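Putative polyketide cyclase (Acidithiobacillus ferrooxidans, PDB 3F9S) is of unproven function but probably acts as a lyase-type cyclase on polyketide-like substrates, using the cone-shaped NTF2 fold. Local coordinates at residues A[13-17]-A[18-22]; A[56-59]-A[60-63]; A[134-137]-A[138-142]. All blocks are in the same frame, centred on the assembly; numbering follows the deposited sequence. Where two conformers were deposited one is given.

Contact 1: residues A[13-17]-A[18-22]; sequences TQFTR and EVWSE
Phe15 and Trp20 sit on the same side of helix 8-21 and meet as an offset edge-to-face pair. The edge of the indole's five-membered ring is turned toward the phenyl face, planes 78° apart, and Phe15 CZ lies 3.4 Å from Trp20 NE1. Phe15 reaches its partner because its CG is turned anti to the backbone N (chi1 154°), which swings the ring toward the later turn. Val19 packs beside both: its CG2 lies 3.8 Å from Phe15 CD1, and its CG1 sits over one indole face, near its rim. Large apolar groups suit this side, which in the cone-like NTF2 fold of SnoaL-like proteins faces helix 53-66; Tyr56 there accepts the bond from Trp20 NE1.

On the polar side, the extended Glu18 brings OE2 alongside the amide of Gln14, but the angle is too poor for a bond; Gln14 OE1 is hydrogen-bonded to Tyr31 OH. Glu18 OE1 instead binds Lys30 and the Tyr31 hydroxyl. Replacing the glutamate by an alanine is likely to cost Lys30 a counter-charge and the Tyr31 hydroxyl a partner. Arg17 NE lies 2.9 Å from Glu22 OE2 in a salt bridge; the nitrogen meets OE2 on its syn side, somewhat out of the carboxylate plane. Since Arg17 has two conformers, the bridge may be partial.

The helix widens as it ends: Ser21 N bonds Thr16 O at 2.9 Å in a pi-type turn, while Ser21 OG is held by Phe72 N.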
loop_
_atom_site.group_PDB
_atom_site.type_symbol
_atom_site.label_atom_id
_atom_site.label_comp_id
_atom_site.label_asym_id
_atom_site.label_seq_id
_atom_site.Cartn_x
_atom_site.Cartn_y
_atom_site.Cartn_z
ATOM N N THR A 13 0.986 3.413 16.922
ATOM C CA THR A 13 -0.400 3.464 17.301
ATOM C C THR A 13 -0.736 4.823 17.930
ATOM O O THR A 13 -1.689 5.456 17.476
ATOM C CB THR A 13 -0.798 2.318 18.212
ATOM O OG1 THR A 13 -0.441 1.070 17.601
ATOM C CG2 THR A 13 -2.325 2.343 18.496
ATOM N N GLN A 14 0.068 5.285 18.889
ATOM C CA GLN A 14 -0.198 6.567 19.582
ATOM C C GLN A 14 -0.013 7.742 18.629
ATOM O O GLN A 14 -0.827 8.655 18.597
ATOM C CB GLN A 14 0.712 6.764 20.805
ATOM C CG GLN A 14 0.174 7.826 21.777
ATOM C CD GLN A 14 1.129 8.219 22.904
ATOM O OE1 GLN A 14 2.354 8.185 22.757
ATOM N NE2 GLN A 14 0.560 8.646 24.022
ATOM N N PHE A 15 1.093 7.714 17.888
ATOM C CA PHE A 15 1.413 8.717 16.882
ATOM C C PHE A 15 0.282 8.889 15.873
ATOM O O PHE A 15 -0.154 10.002 15.610
ATOM C CB PHE A 15 2.695 8.292 16.170
ATOM C CG PHE A 15 2.848 8.816 14.771
ATOM C CD1 PHE A 15 3.102 10.146 14.509
ATOM C CD2 PHE A 15 2.748 7.928 13.711
ATOM C CE1 PHE A 15 3.260 10.580 13.181
ATOM C CE2 PHE A 15 2.897 8.345 12.424
ATOM C CZ PHE A 15 3.148 9.660 12.152
ATOM N N THR A 16 -0.202 7.766 15.348
ATOM C CA THR A 16 -1.277 7.767 14.362
ATOM C C THR A 16 -2.518 8.366 14.975
ATOM O O THR A 16 -3.183 9.195 14.358
ATOM C CB THR A 16 -1.548 6.340 13.840
ATOM O OG1 THR A 16 -0.359 5.850 13.199
ATOM C CG2 THR A 16 -2.708 6.311 12.845
ATOM N N ARG A 17 -2.792 7.976 16.210
ATOM C CA ARG A 17 -3.943 8.492 16.916
ATOM C C ARG A 17 -3.825 9.998 17.142
ATOM O O ARG A 17 -4.706 10.761 16.732
ATOM C CB ARG A 17 -4.124 7.766 18.241
ATOM C CG ARG A 17 -5.386 8.156 18.947
ATOM C CD ARG A 17 -5.532 7.429 20.244
ATOM N NE ARG A 17 -6.693 7.925 20.978
ATOM C CZ ARG A 17 -7.022 7.570 22.221
ATOM N NH1 ARG A 17 -6.304 6.685 22.920
ATOM N NH2 ARG A 17 -8.109 8.107 22.769
ATOM N N GLU A 18 -2.740 10.407 17.777
ATOM C CA GLU A 18 -2.569 11.810 18.160
ATOM C C GLU A 18 -2.402 12.771 17.012
ATOM O O GLU A 18 -3.101 13.788 16.932
ATOM C CB GLU A 18 -1.385 11.956 19.111
ATOM C CG GLU A 18 -1.609 11.307 20.442
ATOM C CD GLU A 18 -0.430 11.432 21.389
ATOM O OE1 GLU A 18 0.674 11.851 20.979
ATOM O OE2 GLU A 18 -0.622 11.082 22.574
ATOM N N VAL A 19 -1.461 12.459 16.136
ATOM C CA VAL A 19 -1.156 13.361 15.035
ATOM C C VAL A 19 -2.176 13.265 13.909
ATOM O O VAL A 19 -2.746 14.274 13.512
ATOM C CB VAL A 19 0.250 13.119 14.471
ATOM C CG1 VAL A 19 0.510 14.005 13.233
ATOM C CG2 VAL A 19 1.292 13.363 15.550
ATOM N N TRP A 20 -2.429 12.050 13.443
ATOM C CA TRP A 20 -3.202 11.856 12.223
ATOM C C TRP A 20 -4.684 11.731 12.372
ATOM O O TRP A 20 -5.413 12.180 11.487
ATOM C CB TRP A 20 -2.622 10.686 11.437
ATOM C CG TRP A 20 -1.348 11.124 10.858
ATOM C CD1 TRP A 20 -0.111 10.930 11.373
ATOM C CD2 TRP A 20 -1.194 11.981 9.721
ATOM N NE1 TRP A 20 0.819 11.566 10.594
ATOM C CE2 TRP A 20 0.184 12.223 9.572
ATOM C CE3 TRP A 20 -2.086 12.538 8.792
ATOM C CZ2 TRP A 20 0.704 12.995 8.524
ATOM C CZ3 TRP A 20 -1.579 13.328 7.768
ATOM C CH2 TRP A 20 -0.189 13.547 7.643
ATOM N N SER A 21 -5.128 11.067 13.429
ATOM C CA SER A 21 -6.553 10.916 13.665
ATOM C C SER A 21 -7.115 12.077 14.465
ATOM O O SER A 21 -8.244 12.473 14.208
ATOM C CB SER A 21 -6.870 9.591 14.348
ATOM O OG SER A 21 -6.492 8.503 13.521
ATOM N N GLU A 22 -6.347 12.625 15.411
ATOM C CA GLU A 22 -6.815 13.710 16.283
ATOM C C GLU A 22 -6.306 15.085 15.898
ATOM O O GLU A 22 -6.817 16.074 16.409
ATOM C CB GLU A 22 -6.468 13.405 17.731
ATOM C CG GLU A 22 -7.192 12.178 18.270
ATOM C CD GLU A 22 -6.633 11.666 19.578
ATOM O OE1 GLU A 22 -5.715 12.274 20.169
ATOM O OE2 GLU A 22 -7.124 10.613 20.022
#

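Contact 2: residues A[56-59]-A[60-63]; sequences YKER and VKTL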
loop_
_atom_site.group_PDB
_atom_site.type_symbol
_atom_site.label_atom_id
_atom_site.label_comp_id
_atom_site.label_asym_id
_atom_site.label_seq_id
_atom_site.Cartn_x
_atom_site.Cartn_y
_atom_site.Cartn_z
ATOM N N TYR A 56 7.535 18.487 8.361
ATOM C CA TYR A 56 6.619 17.380 8.631
ATOM C C TYR A 56 5.265 17.907 9.123
ATOM O O TYR A 56 4.206 17.501 8.623
ATOM C CB TYR A 56 7.209 16.438 9.677
ATOM C CG TYR A 56 6.335 15.261 9.902
ATOM C CD1 TYR A 56 5.297 15.316 10.835
ATOM C CD2 TYR A 56 6.458 14.128 9.117
ATOM C CE1 TYR A 56 4.464 14.280 11.014
ATOM C CE2 TYR A 56 5.604 13.066 9.295
ATOM C CZ TYR A 56 4.621 13.158 10.241
ATOM O OH TYR A 56 3.796 12.106 10.402
ATOM N N LYS A 57 5.314 18.816 10.098
ATOM C CA LYS A 57 4.090 19.373 10.673
ATOM C C LYS A 57 3.302 20.149 9.632
ATOM O O LYS A 57 2.087 20.073 9.628
ATOM C CB LYS A 57 4.389 20.210 11.909
ATOM C CG LYS A 57 4.769 19.351 13.078
ATOM C CD LYS A 57 4.896 20.109 14.379
ATOM C CE LYS A 57 6.138 20.887 14.520
ATOM N NZ LYS A 57 6.280 21.355 15.952
ATOM N N GLU A 58 3.987 20.855 8.730
ATOM C CA GLU A 58 3.297 21.569 7.657
ATOM C C GLU A 58 2.567 20.595 6.758
ATOM O O GLU A 58 1.425 20.842 6.389
ATOM C CB GLU A 58 4.240 22.455 6.836
ATOM C CG GLU A 58 4.822 23.607 7.619
ATOM C CD GLU A 58 3.805 24.551 8.214
ATOM O OE1 GLU A 58 2.723 24.748 7.622
ATOM O OE2 GLU A 58 4.125 25.134 9.265
ATOM N N ARG A 59 3.190 19.459 6.468
ATOM C CA ARG A 59 2.540 18.456 5.651
ATOM C C ARG A 59 1.320 17.904 6.371
ATOM O O ARG A 59 0.278 17.719 5.750
ATOM C CB ARG A 59 3.519 17.377 5.260
ATOM C CG ARG A 59 2.899 16.167 4.635
ATOM C CD ARG A 59 3.976 15.280 4.168
ATOM N NE ARG A 59 3.407 14.066 3.596
ATOM C CZ ARG A 59 2.931 13.049 4.305
ATOM N NH1 ARG A 59 2.949 13.040 5.628
ATOM N NH2 ARG A 59 2.442 11.994 3.669
ATOM N N VAL A 60 1.443 17.652 7.669
ATOM C CA VAL A 60 0.284 17.182 8.437
ATOM C C VAL A 60 -0.844 18.195 8.339
ATOM O O VAL A 60 -1.983 17.822 8.062
ATOM C CB VAL A 60 0.576 16.930 9.911
ATOM C CG1 VAL A 60 -0.695 16.325 10.580
ATOM C CG2 VAL A 60 1.747 15.986 10.072
ATOM N N LYS A 61 -0.513 19.469 8.508
ATOM C CA LYS A 61 -1.519 20.527 8.449
ATOM C C LYS A 61 -2.260 20.526 7.113
ATOM O O LYS A 61 -3.478 20.677 7.093
ATOM C CB LYS A 61 -0.916 21.901 8.705
ATOM C CG LYS A 61 -0.370 22.119 10.118
ATOM C CD LYS A 61 0.318 23.487 10.181
ATOM C CE LYS A 61 1.290 23.596 11.333
ATOM N NZ LYS A 61 1.966 24.937 11.312
ATOM N N THR A 62 -1.522 20.347 6.016
ATOM C CA THR A 62 -2.129 20.335 4.679
ATOM C C THR A 62 -3.033 19.135 4.476
ATOM O O THR A 62 -4.170 19.284 4.049
ATOM C CB THR A 62 -1.058 20.356 3.596
ATOM O OG1 THR A 62 -0.522 21.666 3.593
ATOM C CG2 THR A 62 -1.623 20.105 2.210
ATOM N N LEU A 63 -2.510 17.962 4.794
ATOM C CA LEU A 63 -3.277 16.735 4.644
ATOM C C LEU A 63 -4.467 16.694 5.596
ATOM O O LEU A 63 -5.560 16.282 5.204
ATOM C CB LEU A 63 -2.382 15.519 4.827
ATOM C CG LEU A 63 -1.469 15.125 3.667
ATOM C CD1 LEU A 63 -0.664 16.249 3.055
ATOM C CD2 LEU A 63 -0.536 14.012 4.147
HETATM O O HOH W 1 0.740 26.373 8.374
#
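Tyr56 and Val60, one turn apart on helix 53-66, meet obliquely, with Val60 CG2 a tight 3.3 Å from Tyr56 CE1. In Tyr56, CG anti to the backbone N (chi1 -176°) swings the ring away from the helix axis, and the ring also pairs edge-to-face with Tyr36. A branched valine suits the place, since a methyl beside the backbone N lies close to both the ring and the carbonyl of Tyr56, one turn back.

The second pair crosses a flat cation with an aliphatic tip. Arg59 is extended from CG to NE, and Leu63 CD2 lies over the centre of its guanidinium face, 3.6 Å from Arg59 CZ. The face is thus covered by carbon while the N-H groups stay available at the rim: NH2 makes salt bridges to Asp41 and Asp44, and NH1 bonds a glycerol probably taken from the crystallisation liquor. Helices of NTF2-like proteins pack against a strongly curved sheet that encloses a cavity, so glycerol bound near Arg59 is consistent with a pocket there.

On the solvent-facing side, Glu58 and Lys61 cross three residues apart. Glu58 bends at chi2 (-59°), curling its carboxylate back to the lysine, and Lys61 NZ donates to Glu58 OE2 at 3.0 Å from above the carboxylate plane. A water at 2.7 Å from Glu58 OE1 donates to it and accepts a weak bond from Lys61 NZ. Lys57, turned to another side, is paired with Glu26 and Asp29. Regular backbone bonds hold the turns, such as Leu63 N to Arg59 O at 3.0 Å.

Contact 3: residues A[134-137]-A[138-142]; sequences GVYQ and QLRQA
Tyr136 and Arg140, one turn apart on helix 132-142, carry the contact with a cation-pi stack. The guanidinium lies nearly flat on the ring, planes 30° apart, with Arg140 CZ 3.5 Å from the ring centroid and NH1 over the middle of the face. Tyr136 holds CG anti to the backbone N (chi1 178°), which stands its ring out from the helix, and Arg140 bends at chi2 (-40°) to fold back over it. Arg140 NH2 comes to 2.8 Å from Tyr136 OH, but the angle is too poor for a hydrogen bond, so the closeness follows from the stacking. Tyr136 also packs on Leu133 of the second subunit, which places this face of the helix at the dimer interface, while Arg140 touches Phe101.

Apolar contact runs along another side. Val135 and Leu139 lie alongside each other, pointing the same way, with Val135 CG1 4.0 Å from Leu139 CD1. Both rest on Ile108 of strand 107-118, and branched aliphatic residues fit this join of the C-terminal helix to the sheet.

Hydrogen bonds form the third group. The helix backbone is regular, as in Leu139 N to Val135 O at 2.8 Å. Gln138 adds a side-chain bond: its NE2 is a weak donor to Gly134 O at 3.2 Å, but its better partner is Lys109 O on the sheet. An amide suits the position, because two N-H groups let one nitrogen serve both helix and strand.

The chemistry implies a division of labour: apolar and amide groups bind the helix to the sheet, whereas the stack sets the arginine's cation against the electron-rich face of a ring whose rotation it probably restrains beside the neighbouring subunit.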
loop_
_atom_site.group_PDB
_atom_site.type_symbol
_atom_site.label_atom_id
_atom_site.label_comp_id
_atom_site.label_asym_id
_atom_site.label_seq_id
_atom_site.Cartn_x
_atom_site.Cartn_y
_atom_site.Cartn_z
ATOM N N GLY A 134 -10.082 4.610 -5.044
ATOM C CA GLY A 134 -11.299 4.394 -4.266
ATOM C C GLY A 134 -11.903 5.710 -3.825
ATOM O O GLY A 134 -13.073 5.961 -4.071
ATOM N N VAL A 135 -11.093 6.581 -3.231
ATOM C CA VAL A 135 -11.573 7.916 -2.823
ATOM C C VAL A 135 -12.078 8.706 -4.037
ATOM O O VAL A 135 -13.182 9.246 -4.008
ATOM C CB VAL A 135 -10.474 8.714 -2.060
ATOM C CG1 VAL A 135 -10.940 10.121 -1.687
ATOM C CG2 VAL A 135 -10.094 7.982 -0.817
ATOM N N TYR A 136 -11.265 8.745 -5.091
ATOM C CA TYR A 136 -11.569 9.421 -6.366
ATOM C C TYR A 136 -12.932 8.961 -6.882
ATOM O O TYR A 136 -13.790 9.791 -7.187
ATOM C CB TYR A 136 -10.418 9.123 -7.346
ATOM C CG TYR A 136 -10.519 9.661 -8.750
ATOM C CD1 TYR A 136 -11.276 8.995 -9.718
ATOM C CD2 TYR A 136 -9.767 10.773 -9.145
ATOM C CE1 TYR A 136 -11.342 9.463 -11.028
ATOM C CE2 TYR A 136 -9.821 11.243 -10.455
ATOM C CZ TYR A 136 -10.602 10.576 -11.391
ATOM O OH TYR A 136 -10.669 11.069 -12.673
ATOM N N GLN A 137 -13.140 7.646 -6.911
ATOM C CA GLN A 137 -14.413 7.034 -7.312
ATOM C C GLN A 137 -15.598 7.416 -6.417
ATOM O O GLN A 137 -16.691 7.710 -6.917
ATOM C CB GLN A 137 -14.289 5.508 -7.324
ATOM C CG GLN A 137 -13.451 4.971 -8.475
ATOM C CD GLN A 137 -13.183 3.483 -8.354
ATOM O OE1 GLN A 137 -13.391 2.885 -7.302
ATOM N NE2 GLN A 137 -12.708 2.879 -9.436
ATOM N N GLN A 138 -15.381 7.375 -5.104
ATOM C CA GLN A 138 -16.407 7.752 -4.123
ATOM C C GLN A 138 -16.817 9.219 -4.243
ATOM O O GLN A 138 -18.002 9.539 -4.102
ATOM C CB GLN A 138 -15.935 7.493 -2.699
ATOM C CG GLN A 138 -15.778 6.032 -2.333
ATOM C CD GLN A 138 -15.003 5.911 -1.043
ATOM O OE1 GLN A 138 -15.390 6.495 -0.031
ATOM N NE2 GLN A 138 -13.902 5.176 -1.067
ATOM N N LEU A 139 -15.844 10.095 -4.484
ATOM C CA LEU A 139 -16.114 11.518 -4.726
ATOM C C LEU A 139 -16.931 11.711 -6.002
ATOM O O LEU A 139 -17.761 12.623 -6.047
ATOM C CB LEU A 139 -14.818 12.331 -4.805
ATOM C CG LEU A 139 -14.010 12.470 -3.517
ATOM C CD1 LEU A 139 -12.640 13.031 -3.834
ATOM C CD2 LEU A 139 -14.729 13.330 -2.484
ATOM N N ARG A 140 -16.701 10.862 -7.014
ATOM C CA ARG A 140 -17.490 10.871 -8.254
ATOM C C ARG A 140 -18.940 10.523 -7.959
ATOM O O ARG A 140 -19.833 11.223 -8.446
ATOM C CB ARG A 140 -16.958 9.926 -9.363
ATOM C CG ARG A 140 -15.536 10.172 -9.948
ATOM C CD ARG A 140 -15.312 11.641 -10.111
ATOM N NE ARG A 140 -14.232 12.137 -10.969
ATOM C CZ ARG A 140 -13.029 12.588 -10.589
ATOM N NH1 ARG A 140 -12.599 12.532 -9.321
ATOM N NH2 ARG A 140 -12.212 13.082 -11.524
ATOM N N GLN A 141 -19.172 9.468 -7.174
ATOM C CA GLN A 141 -20.541 9.084 -6.783
ATOM C C GLN A 141 -21.237 10.107 -5.870
ATOM O O GLN A 141 -22.460 10.229 -5.925
ATOM C CB GLN A 141 -20.601 7.668 -6.195
ATOM C CG GLN A 141 -20.519 6.590 -7.270
ATOM C CD GLN A 141 -20.661 5.182 -6.726
ATOM O OE1 GLN A 141 -20.107 4.847 -5.672
ATOM N NE2 GLN A 141 -21.377 4.333 -7.463
ATOM N N ALA A 142 -20.460 10.841 -5.068
ATOM C CA ALA A 142 -20.982 11.901 -4.193
ATOM C C ALA A 142 -21.563 13.068 -4.999
ATOM O O ALA A 142 -22.743 13.395 -4.849
ATOM C CB ALA A 142 -19.889 12.414 -3.256
#

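Followed from the N terminus, the three contacts come in series, none nesting in or crossing another. Each joins adjoining segments of one helix, so none closes a loop. Contact 1 ends helix 8-21, and contact 2 lies in the middle of helix 53-66; the chain between includes helix 28-31 and short strands. Their centres are about 13 Å apart and they touch: Trp20 CH2 packs 3.5 Å from Leu63 CD2, which packs the two helices against each other. Contact 3 lies apart on the C-terminal helix 132-142, its centre about 25 Å from that of contact 1, tied to strand 107-118 and the second subunit.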